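Side-chain contacts in contact-dependent inhibitor I (Escherichia coli NC101, PDB 5I4Q), which binds Contact-dependent inhibitor A and, as the immunity partner of that protein, probably keeps its toxic activity in check: residues C31-V36 / G73-D78; P49-L54 / Y89-W94. One frame throughout, in Å; residues are numbered along the deposited sequence.

Contact 1: C31-V36 / G73-D78; sequences CIESLV and GKRIQD
An interhelical salt bridge on the surface of this all-helical protein pairs Glu33, on the long helix 4-40, with Arg75, in the first turn of helix 74-82, just past the N-cap residue Gly73. Glu33 leaves its backbone with CG beside the N (chi1 -73°) and runs on extended through chi2, which carries the carboxylate out across the gap toward the other helix. Arg75 is straight from CG to NE, and the two side chains meet at about a right angle, the carboxylate and guanidinium planes 77° apart. The touch is single and weak: NH1 of Arg75 donates to OE2 of Glu33 over 3.4 Å, with 149° at the hydrogen. The stronger partner of NH1 is Glu29, one turn earlier on helix 4-40, so the arginine is shared between two acids of the same helix. Trp104 packs against Glu33 and makes a cation-pi contact with Arg75, joining the C-terminal tail to the pair. Beneath this polar bridge, Ile32 points toward helix 74-82 and the end of Ile76 comes nearer to it, but their CD1 atoms stay 5.3 Å apart. OE2 of Glu33 lies near the guanidinium plane, at its edge, and stands 3.9 Å from NH2 of Arg75.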
loop_
_atom_site.group_PDB
_atom_site.type_symbol
_atom_site.label_atom_id
_atom_site.label_comp_id
_atom_site.label_asym_id
_atom_site.label_seq_id
_atom_site.Cartn_x
_atom_site.Cartn_y
_atom_site.Cartn_z
ATOM N N CYS B 31 15.840 -0.084 -16.460
ATOM C CA CYS B 31 16.637 1.098 -16.807
ATOM C C CYS B 31 18.038 1.092 -16.101
ATOM O O CYS B 31 19.078 1.402 -16.683
ATOM C CB CYS B 31 15.839 2.349 -16.447
ATOM S SG CYS B 31 16.175 3.772 -17.491
ATOM N N ILE B 32 18.050 0.672 -14.853
ATOM C CA ILE B 32 19.271 0.535 -14.107
ATOM C C ILE B 32 20.156 -0.592 -14.650
ATOM O O ILE B 32 21.350 -0.390 -14.724
ATOM C CB ILE B 32 18.982 0.284 -12.636
ATOM C CG1 ILE B 32 18.404 1.548 -12.004
ATOM C CG2 ILE B 32 20.231 -0.207 -11.949
ATOM C CD1 ILE B 32 17.767 1.296 -10.643
ATOM N N GLU B 33 19.576 -1.744 -15.031
ATOM C CA GLU B 33 20.347 -2.864 -15.617
ATOM C C GLU B 33 21.113 -2.399 -16.859
ATOM O O GLU B 33 22.243 -2.796 -17.077
ATOM C CB GLU B 33 19.444 -4.026 -16.033
ATOM C CG GLU B 33 18.866 -4.873 -14.909
ATOM C CD GLU B 33 17.919 -5.974 -15.417
ATOM O OE1 GLU B 33 17.238 -5.780 -16.463
ATOM O OE2 GLU B 33 17.855 -7.036 -14.761
ATOM N N SER B 34 20.456 -1.567 -17.649
ATOM C CA SER B 34 20.984 -1.002 -18.889
ATOM C C SER B 34 22.061 0.054 -18.652
ATOM O O SER B 34 23.036 0.069 -19.379
ATOM C CB SER B 34 19.815 -0.445 -19.731
ATOM O OG SER B 34 20.216 0.488 -20.711
ATOM N N LEU B 35 21.892 0.922 -17.650
ATOM C CA LEU B 35 22.930 1.907 -17.263
ATOM C C LEU B 35 24.169 1.272 -16.745
ATOM O O LEU B 35 25.277 1.708 -17.047
ATOM C CB LEU B 35 22.443 2.847 -16.180
ATOM C CG LEU B 35 21.611 4.004 -16.673
ATOM C CD1 LEU B 35 20.988 4.696 -15.477
ATOM C CD2 LEU B 35 22.453 4.972 -17.477
ATOM N N VAL B 36 23.984 0.262 -15.906
ATOM C CA VAL B 36 25.097 -0.534 -15.404
ATOM C C VAL B 36 25.857 -1.137 -16.601
ATOM O O VAL B 36 27.066 -1.037 -16.651
ATOM C CB VAL B 36 24.631 -1.617 -14.424
ATOM C CG1 VAL B 36 25.781 -2.567 -14.068
ATOM C CG2 VAL B 36 24.082 -1.005 -13.110
ATOM N N GLY B 73 11.199 -5.029 -3.333
ATOM C CA GLY B 73 11.870 -6.333 -3.337
ATOM C C GLY B 73 13.346 -6.241 -2.978
ATOM O O GLY B 73 13.975 -5.248 -3.235
ATOM N N LYS B 74 13.888 -7.308 -2.395
ATOM C CA LYS B 74 15.294 -7.412 -1.959
ATOM C C LYS B 74 16.303 -6.856 -2.951
ATOM O O LYS B 74 17.246 -6.192 -2.565
ATOM C CB LYS B 74 15.627 -8.882 -1.672
ATOM C CG LYS B 74 17.032 -9.163 -1.136
ATOM C CD LYS B 74 17.184 -8.885 0.363
ATOM C CE LYS B 74 18.657 -8.899 0.806
ATOM N NZ LYS B 74 19.315 -10.238 0.732
ATOM N N ARG B 75 16.099 -7.127 -4.222
ATOM C CA ARG B 75 16.984 -6.631 -5.242
ATOM C C ARG B 75 17.141 -5.120 -5.250
ATOM O O ARG B 75 18.274 -4.591 -5.252
ATOM C CB ARG B 75 16.523 -7.108 -6.618
ATOM C CG ARG B 75 17.684 -7.442 -7.529
ATOM C CD ARG B 75 17.229 -8.194 -8.764
ATOM N NE ARG B 75 18.393 -8.408 -9.618
ATOM C CZ ARG B 75 18.579 -7.885 -10.825
ATOM N NH1 ARG B 75 17.656 -7.120 -11.395
ATOM N NH2 ARG B 75 19.700 -8.156 -11.478
ATOM N N ILE B 76 16.001 -4.441 -5.303
ATOM C CA ILE B 76 15.948 -2.985 -5.229
ATOM C C ILE B 76 16.426 -2.473 -3.842
ATOM O O ILE B 76 17.094 -1.483 -3.788
ATOM C CB ILE B 76 14.519 -2.498 -5.481
ATOM C CG1 ILE B 76 14.050 -2.899 -6.884
ATOM C CG2 ILE B 76 14.385 -0.997 -5.258
ATOM C CD1 ILE B 76 14.611 -2.001 -7.969
ATOM N N GLN B 77 16.106 -3.143 -2.747
ATOM C CA GLN B 77 16.655 -2.780 -1.434
ATOM C C GLN B 77 18.173 -2.828 -1.382
ATOM O O GLN B 77 18.801 -1.927 -0.870
ATOM C CB GLN B 77 16.132 -3.659 -0.329
ATOM C CG GLN B 77 15.119 -3.004 0.580
ATOM C CD GLN B 77 14.382 -4.033 1.440
ATOM O OE1 GLN B 77 13.560 -4.816 0.937
ATOM N NE2 GLN B 77 14.669 -4.039 2.730
ATOM N N ASP B 78 18.760 -3.881 -1.918
ATOM C CA ASP B 78 20.202 -3.986 -2.019
ATOM C C ASP B 78 20.773 -2.910 -2.889
ATOM O O ASP B 78 21.775 -2.298 -2.518
ATOM C CB ASP B 78 20.626 -5.347 -2.556
ATOM C CG ASP B 78 20.375 -6.466 -1.558
ATOM O OD1 ASP B 78 20.216 -6.207 -0.324
ATOM O OD2 ASP B 78 20.320 -7.623 -2.011
#

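Contact 2: P49-L54 / Y89-W94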
loop_
_atom_site.group_PDB
_atom_site.type_symbol
_atom_site.label_atom_id
_atom_site.label_comp_id
_atom_site.label_asym_id
_atom_site.label_seq_id
_atom_site.Cartn_x
_atom_site.Cartn_y
_atom_site.Cartn_z
ATOM N N PRO B 49 28.140 11.064 -16.959
ATOM C CA PRO B 49 26.721 11.417 -17.068
ATOM C C PRO B 49 25.824 10.194 -16.885
ATOM O O PRO B 49 24.662 10.331 -16.526
ATOM C CB PRO B 49 26.596 12.001 -18.497
ATOM C CG PRO B 49 27.825 11.522 -19.218
ATOM C CD PRO B 49 28.882 11.458 -18.160
ATOM N N LEU B 50 26.378 9.013 -17.101
ATOM C CA LEU B 50 25.646 7.796 -16.917
ATOM C C LEU B 50 25.503 7.492 -15.444
ATOM O O LEU B 50 24.476 7.022 -15.022
ATOM C CB LEU B 50 26.310 6.614 -17.637
ATOM C CG LEU B 50 26.406 6.708 -19.172
ATOM C CD1 LEU B 50 27.315 5.601 -19.685
ATOM C CD2 LEU B 50 25.016 6.620 -19.809
ATOM N N PHE B 51 26.534 7.787 -14.674
ATOM C CA PHE B 51 26.502 7.634 -13.235
ATOM C C PHE B 51 25.537 8.651 -12.662
ATOM O O PHE B 51 24.809 8.328 -11.759
ATOM C CB PHE B 51 27.878 7.872 -12.617
ATOM C CG PHE B 51 28.722 6.651 -12.489
ATOM C CD1 PHE B 51 28.334 5.615 -11.684
ATOM C CD2 PHE B 51 29.926 6.571 -13.106
ATOM C CE1 PHE B 51 29.120 4.487 -11.528
ATOM C CE2 PHE B 51 30.739 5.454 -12.955
ATOM C CZ PHE B 51 30.334 4.406 -12.146
ATOM N N ASP B 52 25.498 9.859 -13.216
ATOM C CA ASP B 52 24.576 10.890 -12.721
ATOM C C ASP B 52 23.127 10.411 -12.804
ATOM O O ASP B 52 22.360 10.592 -11.856
ATOM C CB ASP B 52 24.702 12.192 -13.528
ATOM C CG ASP B 52 26.082 12.917 -13.358
ATOM O OD1 ASP B 52 26.898 12.611 -12.422
ATOM O OD2 ASP B 52 26.331 13.832 -14.182
ATOM N N ASP B 53 22.772 9.787 -13.934
ATOM C CA ASP B 53 21.439 9.148 -14.116
ATOM C C ASP B 53 21.224 7.984 -13.145
ATOM O O ASP B 53 20.199 7.891 -12.514
ATOM C CB ASP B 53 21.232 8.619 -15.542
ATOM C CG ASP B 53 21.226 9.719 -16.595
ATOM O OD1 ASP B 53 20.986 10.916 -16.260
ATOM O OD2 ASP B 53 21.468 9.388 -17.780
ATOM N N LEU B 54 22.220 7.120 -13.015
ATOM C CA LEU B 54 22.128 5.990 -12.118
ATOM C C LEU B 54 21.899 6.429 -10.690
ATOM O O LEU B 54 21.026 5.912 -10.030
ATOM C CB LEU B 54 23.415 5.191 -12.200
ATOM C CG LEU B 54 23.500 3.987 -11.279
ATOM C CD1 LEU B 54 22.366 3.025 -11.602
ATOM C CD2 LEU B 54 24.804 3.253 -11.462
ATOM N N TYR B 89 35.094 8.419 -5.445
ATOM C CA TYR B 89 35.711 7.200 -4.938
ATOM C C TYR B 89 34.781 6.027 -5.073
ATOM O O TYR B 89 35.239 4.920 -5.354
ATOM C CB TYR B 89 36.239 7.388 -3.490
ATOM C CG TYR B 89 37.291 8.471 -3.433
ATOM C CD1 TYR B 89 38.610 8.196 -3.795
ATOM C CD2 TYR B 89 36.953 9.780 -3.090
ATOM C CE1 TYR B 89 39.570 9.176 -3.798
ATOM C CE2 TYR B 89 37.892 10.776 -3.090
ATOM C CZ TYR B 89 39.206 10.481 -3.456
ATOM O OH TYR B 89 40.166 11.505 -3.439
ATOM N N SER B 90 33.478 6.251 -4.918
ATOM C CA SER B 90 32.516 5.163 -5.131
ATOM C C SER B 90 32.362 4.932 -6.629
ATOM O O SER B 90 32.234 3.795 -7.079
ATOM C CB SER B 90 31.172 5.456 -4.458
ATOM O OG SER B 90 30.404 6.435 -5.171
ATOM N N ARG B 91 32.374 6.006 -7.417
ATOM C CA ARG B 91 32.320 5.844 -8.890
ATOM C C ARG B 91 33.488 5.059 -9.459
ATOM O O ARG B 91 33.301 4.212 -10.364
ATOM C CB ARG B 91 32.206 7.184 -9.609
ATOM C CG ARG B 91 30.844 7.843 -9.387
ATOM C CD ARG B 91 30.877 9.304 -9.773
ATOM N NE ARG B 91 29.570 9.887 -9.630
ATOM C CZ ARG B 91 28.926 10.602 -10.542
ATOM N NH1 ARG B 91 29.455 10.849 -11.733
ATOM N NH2 ARG B 91 27.729 11.074 -10.256
ATOM N N LYS B 92 34.680 5.321 -8.947
ATOM C CA LYS B 92 35.873 4.600 -9.374
ATOM C C LYS B 92 35.652 3.101 -9.098
ATOM O O LYS B 92 35.912 2.258 -9.936
ATOM C CB LYS B 92 37.091 5.154 -8.610
ATOM C CG LYS B 92 38.426 5.199 -9.331
ATOM C CD LYS B 92 38.419 6.018 -10.636
ATOM C CE LYS B 92 39.657 5.779 -11.523
ATOM N NZ LYS B 92 39.609 6.570 -12.788
ATOM N N TYR B 93 35.165 2.780 -7.900
ATOM C CA TYR B 93 34.922 1.396 -7.493
ATOM C C TYR B 93 33.860 0.717 -8.373
ATOM O O TYR B 93 34.048 -0.390 -8.854
ATOM C CB TYR B 93 34.473 1.357 -6.027
ATOM C CG TYR B 93 34.051 0.003 -5.528
ATOM C CD1 TYR B 93 34.995 -0.988 -5.236
ATOM C CD2 TYR B 93 32.717 -0.288 -5.294
ATOM C CE1 TYR B 93 34.606 -2.244 -4.761
ATOM C CE2 TYR B 93 32.322 -1.526 -4.796
ATOM C CZ TYR B 93 33.255 -2.502 -4.529
ATOM O OH TYR B 93 32.850 -3.743 -4.047
ATOM N N TRP B 94 32.738 1.377 -8.579
ATOM C CA TRP B 94 31.641 0.756 -9.339
ATOM C C TRP B 94 32.012 0.642 -10.797
ATOM O O TRP B 94 31.701 -0.367 -11.428
ATOM C CB TRP B 94 30.323 1.509 -9.131
ATOM C CG TRP B 94 29.756 1.319 -7.727
ATOM C CD1 TRP B 94 29.513 2.301 -6.808
ATOM C CD2 TRP B 94 29.383 0.085 -7.105
ATOM N NE1 TRP B 94 29.019 1.750 -5.648
ATOM C CE2 TRP B 94 28.932 0.388 -5.807
ATOM C CE3 TRP B 94 29.395 -1.240 -7.513
ATOM C CZ2 TRP B 94 28.524 -0.602 -4.894
ATOM C CZ3 TRP B 94 28.969 -2.228 -6.620
ATOM C CH2 TRP B 94 28.527 -1.897 -5.334
#
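Phe51 of helix 44-66 lies against Arg91 of helix 88-99, the axes of 49-54 and 89-94 at 103° and 11.7 Å apart at closest approach. The tight part is the ring. Arg91 CG sits over the middle of one face in a CH-pi contact, 4.0 Å from the ring centroid of Phe51, and CZ of the ring reaches the backbone O of Arg91 at 3.5 Å. Trp94 presents its CB to the ring edge, 4.0 Å from Phe51 CE1, while its indole leads away to Leu83 and Leu102. Beyond CG, Arg91 stays extended to NE, sliding its guanidinium back past Phe51, CB of Phe51 over one face, the ring and guanidinium planes 34° apart. The outer side is open to solvent, with polar bonds in place of packing. There Asp52 meets the guanidinium edge with one oxygen: OD1 takes a bond from Arg91 NH2 at 2.8 Å, nearly straight at 160°, and a more bent one from Arg91 NH1 at 3.2 Å, from above the carboxylate plane. With Asp52 at NH1 and NH2, Asp86 at NE and the amide oxygen of Gln48 at NH1, the guanidinium is held against rotation and its charge probably well balanced.

From the N terminus, helix 4-40 supplies 31-36, and after a short turn helix 44-66 supplies 49-54. The chain then comes back through helix 74-82, whose start closes contact 1, before helix 88-99 brings in 89-94 and closes contact 2. The two loops therefore cross rather than nest: 49-54 falls inside the first, and 73-78 inside the second. Contact 1 ties the long first helix to the third, contact 2 the second helix to the fourth. Their centres lie about 14 Å apart, and helices 4-40 and 44-66 pack directly between them, with Leu35 CD1 3.7 Å from Leu54 N and Ile32 also against Leu54.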